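Glutathione transferase (Mesorhizobium loti, PDB 1R9C) catalyses the manganese-dependent hydration of the antibiotic fosfomycin, conferring resistance, as a homodimeric member of the glyoxalase (vicinal oxygen chelate) superfamily. Local coordinates at residues R20-F26 and R85-L91; L41-K45 and A55-G59. All coordinates share one frame; numbering follows the deposited sequence.

Contact 1 (20-26 with 85-91) packs helix 15-26 against helix 79-89, whereas contact 2 (41-45 with 55-59) pairs strands 44-49 and 52-58 as a beta hairpin. Along the chain contact 2 is nested inside the loop that contact 1 closes, and both belong to the glyoxalase-type fold. Their centres are about 20 Å apart, yet they touch: L22 CD1 of helix 15-26 lies 4.0 Å from I56 CG2 of the hairpin. Helix 15-26 thus packs on strands 44-49 and 52-58 of the four-stranded sheet and also meets helix 79-89. Contact 2 holds the inferred proton acceptor E44 and runs near a manganese ion; contact 1 lies farther from metal.

Contact 1 of 2, residues R20-F26 and R85-L91; sequences RILEGVF and RVGKLGL
With V25 CG2 held anti to the carbonyl carbon and L89 CG likewise (chi1 -71°), one methyl of each is brought into the groove between helices 15-26 and 79-89, where V25 CG2 meets L89 CD1 at 3.3 Å. This is shorter than normal carbon-carbon contact and may be partly a fault of the model. The two are helices of the vicinal oxygen chelate (glyoxalase) fold, packed side by side. Their short segments run nearly antiparallel, with axes 9.1 Å apart and directions 151° apart. G24 has no side chain, and L89 CD1 comes within 4.1 Å of its CA.

Beyond the end of helix 79-89, G90 has positive phi and forms a Schellman motif. The turn sends L91 back toward helix 15-26, where its two methyls divide the work: CD2 reaches I21 CD1 at 3.8 Å, while CD1 touches both I21 CG2 and V25 CG2. F109 of strand 106-110 touches V25, V86 and L91, so this apolar layer continues onto the three-stranded sheet.

At the other end of the contact, R85 lies across the last turn of helix 15-26, extended from CG to NE. Its NH1 makes a weak hydrogen bond to V25 O, bent to 128° at the hydrogen, with the acceptor near the guanidinium edge. A positive group here would be expected to interact favourably with the partly negative carbonyls at this helix end. G24 O approaches obliquely, 3.0 Å from R85 NH1, but the angle is too poor for a bond.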
loop_
_atom_site.group_PDB
_atom_site.type_symbol
_atom_site.label_atom_id
_atom_site.label_comp_id
_atom_site.label_asym_id
_atom_site.label_seq_id
_atom_site.Cartn_x
_atom_site.Cartn_y
_atom_site.Cartn_z
ATOM N N ARG A 20 -0.150 -9.679 15.255
ATOM C CA ARG A 20 -0.356 -11.119 15.126
ATOM C C ARG A 20 -0.790 -11.481 13.701
ATOM O O ARG A 20 -0.323 -12.470 13.140
ATOM C CB ARG A 20 -1.302 -11.652 16.209
ATOM C CG ARG A 20 -0.804 -11.356 17.656
ATOM C CD ARG A 20 0.717 -11.677 17.946
ATOM N NE ARG A 20 1.141 -11.314 19.312
ATOM C CZ ARG A 20 2.418 -11.148 19.709
ATOM N NH1 ARG A 20 3.413 -11.299 18.824
ATOM N NH2 ARG A 20 2.706 -10.832 20.994
ATOM N N ILE A 21 -1.668 -10.668 13.121
ATOM C CA ILE A 21 -2.037 -10.818 11.709
ATOM C C ILE A 21 -0.810 -10.741 10.787
ATOM O O ILE A 21 -0.607 -11.633 9.965
ATOM C CB ILE A 21 -3.145 -9.785 11.305
ATOM C CG1 ILE A 21 -4.443 -10.096 12.073
ATOM C CG2 ILE A 21 -3.360 -9.804 9.807
ATOM C CD1 ILE A 21 -5.504 -8.964 12.060
ATOM N N LEU A 22 0.017 -9.695 10.920
ATOM C CA LEU A 22 1.125 -9.533 9.987
ATOM C C LEU A 22 2.156 -10.649 10.182
ATOM O O LEU A 22 2.754 -11.126 9.213
ATOM C CB LEU A 22 1.765 -8.147 10.145
ATOM C CG LEU A 22 0.912 -6.937 9.768
ATOM C CD1 LEU A 22 1.592 -5.647 10.271
ATOM C CD2 LEU A 22 0.749 -6.898 8.233
ATOM N N GLU A 23 2.344 -11.086 11.430
ATOM C CA GLU A 23 3.266 -12.181 11.710
ATOM C C GLU A 23 2.685 -13.525 11.225
ATOM O O GLU A 23 3.401 -14.345 10.632
ATOM C CB GLU A 23 3.586 -12.255 13.208
ATOM C CG GLU A 23 4.490 -11.112 13.665
ATOM C CD GLU A 23 4.707 -11.104 15.172
ATOM O OE1 GLU A 23 4.070 -11.912 15.878
ATOM O OE2 GLU A 23 5.514 -10.282 15.646
ATOM N N GLY A 24 1.384 -13.704 11.446
ATOM C CA GLY A 24 0.718 -14.971 11.191
ATOM C C GLY A 24 0.570 -15.209 9.695
ATOM O O GLY A 24 0.818 -16.327 9.229
ATOM N N VAL A 25 0.174 -14.176 8.953
ATOM C CA VAL A 25 -0.082 -14.334 7.513
ATOM C C VAL A 25 1.196 -14.161 6.704
ATOM O O VAL A 25 1.479 -14.990 5.838
ATOM C CB VAL A 25 -1.210 -13.420 6.964
ATOM C CG1 VAL A 25 -1.463 -13.691 5.504
ATOM C CG2 VAL A 25 -2.495 -13.647 7.686
ATOM N N PHE A 26 1.977 -13.113 6.983
ATOM C CA PHE A 26 3.092 -12.792 6.100
ATOM C C PHE A 26 4.468 -13.145 6.639
ATOM O O PHE A 26 5.448 -12.906 5.962
ATOM C CB PHE A 26 3.086 -11.304 5.686
ATOM C CG PHE A 26 1.767 -10.796 5.155
ATOM C CD1 PHE A 26 0.944 -10.016 5.953
ATOM C CD2 PHE A 26 1.384 -11.000 3.832
ATOM C CE1 PHE A 26 -0.269 -9.495 5.446
ATOM C CE2 PHE A 26 0.170 -10.493 3.343
ATOM C CZ PHE A 26 -0.650 -9.729 4.142
ATOM N N ARG A 85 -3.531 -20.470 7.007
ATOM C CA ARG A 85 -3.005 -19.446 7.907
ATOM C C ARG A 85 -4.087 -18.390 8.148
ATOM O O ARG A 85 -4.342 -17.990 9.282
ATOM C CB ARG A 85 -1.734 -18.763 7.345
ATOM C CG ARG A 85 -0.415 -19.565 7.374
ATOM C CD ARG A 85 0.712 -18.914 6.525
ATOM N NE ARG A 85 2.074 -19.297 6.919
ATOM C CZ ARG A 85 3.060 -18.421 7.213
ATOM N NH1 ARG A 85 2.850 -17.115 7.167
ATOM N NH2 ARG A 85 4.269 -18.854 7.567
ATOM N N VAL A 86 -4.725 -17.929 7.070
ATOM C CA VAL A 86 -5.805 -16.945 7.197
ATOM C C VAL A 86 -6.907 -17.506 8.097
ATOM O O VAL A 86 -7.395 -16.821 8.991
ATOM C CB VAL A 86 -6.317 -16.477 5.793
ATOM C CG1 VAL A 86 -7.569 -15.601 5.905
ATOM C CG2 VAL A 86 -5.180 -15.698 5.071
ATOM N N GLY A 87 -7.253 -18.769 7.866
ATOM C CA GLY A 87 -8.170 -19.513 8.712
ATOM C C GLY A 87 -7.838 -19.501 10.197
ATOM O O GLY A 87 -8.684 -19.153 11.008
ATOM N N LYS A 88 -6.596 -19.830 10.557
ATOM C CA LYS A 88 -6.241 -19.932 11.978
ATOM C C LYS A 88 -6.309 -18.569 12.713
ATOM O O LYS A 88 -6.529 -18.518 13.933
ATOM C CB LYS A 88 -4.873 -20.606 12.156
ATOM N N LEU A 89 -6.170 -17.480 11.960
ATOM C CA LEU A 89 -6.303 -16.141 12.528
ATOM C C LEU A 89 -7.744 -15.652 12.662
ATOM O O LEU A 89 -7.993 -14.640 13.318
ATOM C CB LEU A 89 -5.476 -15.129 11.761
ATOM C CG LEU A 89 -3.960 -15.253 11.933
ATOM C CD1 LEU A 89 -3.316 -14.526 10.779
ATOM C CD2 LEU A 89 -3.486 -14.670 13.275
ATOM N N GLY A 90 -8.683 -16.361 12.046
ATOM C CA GLY A 90 -10.095 -16.020 12.158
ATOM C C GLY A 90 -10.512 -14.826 11.303
ATOM O O GLY A 90 -11.483 -14.158 11.620
ATOM N N LEU A 91 -9.800 -14.591 10.205
ATOM C CA LEU A 91 -10.026 -13.416 9.350
ATOM C C LEU A 91 -11.134 -13.641 8.320
ATOM O O LEU A 91 -11.288 -14.763 7.809
ATOM C CB LEU A 91 -8.728 -13.024 8.670
ATOM C CG LEU A 91 -7.575 -12.623 9.612
ATOM C CD1 LEU A 91 -6.328 -12.370 8.785
ATOM C CD2 LEU A 91 -7.962 -11.398 10.464
#

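Contact 2 of 2, residues L41-K45 and A55-G59; sequences LSREK and AIMQG
I56 O takes the amide of K45 at 2.9 Å in a bond lying in the carbonyl plane, and E44 CA adds a CA-H...O contact to the same oxygen at 3.1 Å. The return bond, I56 N to K45 O, is nearly straight, making K45 and I56 a hydrogen-bonded pair of the antiparallel hairpin 44-49/52-58 in this glyoxalase-fold protein. E44 and M57 form the adjoining non-hydrogen-bonded pair, with E44 CB 4.0 Å from M57 CG on one sheet face.

The inferred proton acceptor E44 thus sits opposite M57 without a direct backbone bond to it; its backbone is bonded instead to S34 on the other side. In the partner strand, the A55 side chain lies about 6 Å from a manganese ion. On the opposite face K45 CB packs on I56 CG1; farther out, K45 NZ forms a salt bridge with E30.

Where the strand pairing ends, Q58 N bonds R43 O, and a water links R43 N to Q58 O. The bend at chi3 (44°) turns the guanidinium of R43 so that NH1 points at Q58 OE1. Its NH2 forms salt bridges with D35 and E16, while NH1 donates to Q58 OE1 at 3.0 Å from 46° above the amide's carbonyl plane, the two flat groups standing 83° apart.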
loop_
_atom_site.group_PDB
_atom_site.type_symbol
_atom_site.label_atom_id
_atom_site.label_comp_id
_atom_site.label_asym_id
_atom_site.label_seq_id
_atom_site.Cartn_x
_atom_site.Cartn_y
_atom_site.Cartn_z
ATOM N N LEU A 41 3.149 9.314 23.288
ATOM C CA LEU A 41 1.722 9.033 23.421
ATOM C C LEU A 41 1.190 8.184 22.276
ATOM O O LEU A 41 0.431 7.243 22.480
ATOM C CB LEU A 41 0.919 10.323 23.549
ATOM C CG LEU A 41 1.273 11.182 24.762
ATOM C CD1 LEU A 41 0.468 12.470 24.736
ATOM C CD2 LEU A 41 1.066 10.427 26.096
ATOM N N SER A 42 1.589 8.538 21.067
ATOM C CA SER A 42 1.163 7.816 19.890
ATOM C C SER A 42 1.920 6.485 19.837
ATOM O O SER A 42 3.069 6.393 20.300
ATOM C CB SER A 42 1.433 8.666 18.656
ATOM O OG SER A 42 2.819 8.780 18.433
ATOM N N ARG A 43 1.256 5.464 19.308
ATOM C CA ARG A 43 1.815 4.118 19.251
ATOM C C ARG A 43 1.941 3.609 17.820
ATOM O O ARG A 43 0.964 3.529 17.095
ATOM C CB ARG A 43 0.951 3.165 20.080
ATOM C CG ARG A 43 0.711 3.702 21.494
ATOM C CD ARG A 43 0.149 2.710 22.472
ATOM N NE ARG A 43 0.790 1.396 22.393
ATOM C CZ ARG A 43 0.163 0.268 22.026
ATOM N NH1 ARG A 43 -1.126 0.277 21.678
ATOM N NH2 ARG A 43 0.835 -0.872 22.012
ATOM N N GLU A 44 3.163 3.268 17.425
ATOM C CA GLU A 44 3.408 2.762 16.084
ATOM C C GLU A 44 4.394 1.596 16.147
ATOM O O GLU A 44 5.162 1.477 17.117
ATOM C CB GLU A 44 3.906 3.884 15.152
ATOM C CG GLU A 44 5.324 4.349 15.406
ATOM C CD GLU A 44 5.677 5.637 14.668
ATOM O OE1 GLU A 44 5.213 5.842 13.523
ATOM O OE2 GLU A 44 6.436 6.441 15.243
ATOM N N LYS A 45 4.340 0.727 15.137
ATOM C CA LYS A 45 5.326 -0.321 14.946
ATOM C C LYS A 45 5.704 -0.387 13.490
ATOM O O LYS A 45 4.874 -0.087 12.622
ATOM C CB LYS A 45 4.726 -1.683 15.314
ATOM C CG LYS A 45 4.464 -1.897 16.810
ATOM C CD LYS A 45 3.965 -3.285 17.014
ATOM C CE LYS A 45 3.958 -3.705 18.461
ATOM N NZ LYS A 45 3.921 -5.206 18.475
ATOM N N ALA A 55 4.304 -0.063 8.073
ATOM C CA ALA A 55 4.157 0.669 9.334
ATOM C C ALA A 55 2.704 0.576 9.779
ATOM O O ALA A 55 1.799 0.726 8.968
ATOM C CB ALA A 55 4.556 2.140 9.157
ATOM N N ILE A 56 2.486 0.331 11.074
ATOM C CA ILE A 56 1.159 0.429 11.638
ATOM C C ILE A 56 1.132 1.442 12.764
ATOM O O ILE A 56 2.108 1.567 13.532
ATOM C CB ILE A 56 0.597 -0.958 12.077
ATOM C CG1 ILE A 56 1.471 -1.636 13.162
ATOM C CG2 ILE A 56 0.448 -1.886 10.840
ATOM C CD1 ILE A 56 0.893 -2.941 13.665
ATOM N N MET A 57 0.013 2.168 12.851
ATOM C CA MET A 57 -0.199 3.138 13.920
ATOM C C MET A 57 -1.588 2.945 14.496
ATOM O O MET A 57 -2.508 2.631 13.769
ATOM C CB MET A 57 -0.007 4.585 13.433
ATOM C CG MET A 57 1.119 4.802 12.385
ATOM S SD MET A 57 1.100 6.502 11.663
ATOM C CE MET A 57 0.314 7.464 13.099
ATOM N N GLN A 58 -1.724 3.080 15.813
ATOM C CA GLN A 58 -3.025 2.915 16.448
ATOM C C GLN A 58 -3.894 4.124 16.138
ATOM O O GLN A 58 -3.458 5.274 16.270
ATOM C CB GLN A 58 -2.912 2.691 17.976
ATOM C CG GLN A 58 -4.222 2.209 18.616
ATOM C CD GLN A 58 -4.192 2.169 20.148
ATOM O OE1 GLN A 58 -3.134 2.250 20.771
ATOM N NE2 GLN A 58 -5.367 2.074 20.750
ATOM N N GLY A 59 -5.118 3.851 15.710
ATOM C CA GLY A 59 -6.072 4.888 15.368
ATOM C C GLY A 59 -7.403 4.244 15.033
ATOM O O GLY A 59 -7.691 3.150 15.508
HETATM O O HOH W 1 -1.072 6.258 17.630
#